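Tryptophan halogenase (Shewanella frigidimarina, PDB 2PYX) probably acts as a flavin-dependent halogenase that uses FAD in chlorinating or brominating tryptophan or a related substrate. Local coordinates at residues 461-464 with 465-469. Sequence-based numbering, arbitrary orientation.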
loop_
_atom_site.group_PDB
_atom_site.type_symbol
_atom_site.label_atom_id
_atom_site.label_comp_id
_atom_site.label_asym_id
_atom_site.label_seq_id
_atom_site.Cartn_x
_atom_site.Cartn_y
_atom_site.Cartn_z
ATOM N N PRO A 461 -9.395 3.120 -7.447
ATOM C CA PRO A 461 -10.404 3.464 -8.424
ATOM C C PRO A 461 -11.196 2.268 -8.817
ATOM O O PRO A 461 -10.767 1.118 -8.492
ATOM C CB PRO A 461 -9.577 3.936 -9.627
ATOM C CG PRO A 461 -8.361 3.221 -9.534
ATOM C CD PRO A 461 -8.084 2.947 -8.060
ATOM N N ALA A 462 -12.293 2.517 -9.529
ATOM C CA ALA A 462 -13.191 1.480 -10.015
ATOM C C ALA A 462 -12.381 0.428 -10.757
ATOM O O ALA A 462 -12.711 -0.727 -10.678
ATOM C CB ALA A 462 -14.283 2.042 -10.914
ATOM N N ALA A 463 -11.343 0.823 -11.500
ATOM C CA ALA A 463 -10.579 -0.156 -12.286
ATOM C C ALA A 463 -10.033 -1.265 -11.412
ATOM O O ALA A 463 -9.955 -2.401 -11.846
ATOM C CB ALA A 463 -9.463 0.479 -13.064
ATOM N N SER A 464 -9.629 -0.946 -10.205
ATOM C CA SER A 464 -9.090 -1.984 -9.312
ATOM C C SER A 464 -10.123 -3.038 -9.011
ATOM O O SER A 464 -9.831 -4.256 -8.981
ATOM C CB SER A 464 -8.587 -1.372 -8.016
ATOM O OG SER A 464 -7.351 -0.725 -8.270
ATOM N N PHE A 465 -11.354 -2.593 -8.821
ATOM C CA PHE A 465 -12.450 -3.502 -8.583
ATOM C C PHE A 465 -12.718 -4.335 -9.818
ATOM O O PHE A 465 -12.976 -5.541 -9.726
ATOM C CB PHE A 465 -13.688 -2.751 -8.120
ATOM C CG PHE A 465 -13.559 -2.202 -6.733
ATOM C CD1 PHE A 465 -12.904 -1.004 -6.511
ATOM C CD2 PHE A 465 -14.031 -2.919 -5.642
ATOM C CE1 PHE A 465 -12.760 -0.512 -5.215
ATOM C CE2 PHE A 465 -13.886 -2.443 -4.359
ATOM C CZ PHE A 465 -13.250 -1.227 -4.147
ATOM N N GLN A 466 -12.657 -3.734 -10.998
ATOM C CA GLN A 466 -12.825 -4.496 -12.233
ATOM C C GLN A 466 -11.741 -5.551 -12.397
ATOM O O GLN A 466 -12.015 -6.694 -12.762
ATOM C CB GLN A 466 -12.781 -3.543 -13.436
ATOM C CG GLN A 466 -13.911 -2.508 -13.427
ATOM C CD GLN A 466 -13.757 -1.436 -14.493
ATOM O OE1 GLN A 466 -12.668 -1.262 -15.071
ATOM N NE2 GLN A 466 -14.866 -0.739 -14.790
ATOM N N TYR A 467 -10.502 -5.176 -12.128
ATOM C CA TYR A 467 -9.396 -6.117 -12.331
ATOM C C TYR A 467 -9.546 -7.341 -11.433
ATOM O O TYR A 467 -9.264 -8.458 -11.852
ATOM C CB TYR A 467 -8.055 -5.477 -12.049
ATOM C CG TYR A 467 -7.537 -4.586 -13.119
ATOM C CD1 TYR A 467 -7.359 -5.057 -14.433
ATOM C CD2 TYR A 467 -7.129 -3.299 -12.829
ATOM C CE1 TYR A 467 -6.805 -4.209 -15.433
ATOM C CE2 TYR A 467 -6.548 -2.462 -13.845
ATOM C CZ TYR A 467 -6.416 -2.932 -15.132
ATOM O OH TYR A 467 -5.838 -2.108 -16.104
ATOM N N VAL A 468 -9.938 -7.133 -10.175
ATOM C CA VAL A 468 -10.126 -8.252 -9.258
ATOM C C VAL A 468 -11.383 -9.035 -9.618
ATOM O O VAL A 468 -11.339 -10.271 -9.747
ATOM C CB VAL A 468 -10.117 -7.795 -7.780
ATOM C CG1 VAL A 468 -10.511 -8.964 -6.843
ATOM C CG2 VAL A 468 -8.732 -7.287 -7.409
ATOM N N LEU A 469 -12.513 -8.356 -9.776
ATOM C CA LEU A 469 -13.772 -9.036 -10.041
ATOM C C LEU A 469 -13.650 -9.943 -11.263
ATOM O O LEU A 469 -14.043 -11.107 -11.232
ATOM C CB LEU A 469 -14.885 -8.004 -10.239
ATOM C CG LEU A 469 -16.327 -8.465 -10.206
ATOM C CD1 LEU A 469 -16.736 -8.972 -8.839
ATOM C CD2 LEU A 469 -17.274 -7.347 -10.589
#
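Gln466 and Ala463 illustrate how a side chain near the start of helix 462-471 leans back over the residues that precede it. Gln466 CB lies 3.4 Å from Ala463 O. With CG turned beside its own backbone N (chi1 -62°), that Gln466 methylene sits 3.5 Å from Ala462 O, the same oxygen that accepts the Gln466 N-H at 3.0 Å. The chain then runs out extended, bringing Gln466 CD to 4.1 Å from Ala463 CA. At the tip, Gln466 OE1 lies 3.7 Å from Ala463 CA, whereas NE2 leaves the turn to donate to Pro448 O and Asp123 OD2. Gln466 N to Ala462 O is the first of three i to i+4 bonds, followed by Tyr467 N to Ala463 O and Val468 N to Ser464 O. The Tyr467 ring also leans back, CD2 coming within 3.1 Å of Ala463 O, while its hydroxyl bonds to Ser114 O. Val468 approaches Glu361, a predicted tryptophan-binding residue. Backbone bonds hold the turn together, while the polar tips tie this buried part of helix 462-471 to strand 108-112 (Ser464 OG to His111) and to Ser114, Asp123 and Pro448; the two acceptors of NE2 probably fix which way the Gln466 amide faces.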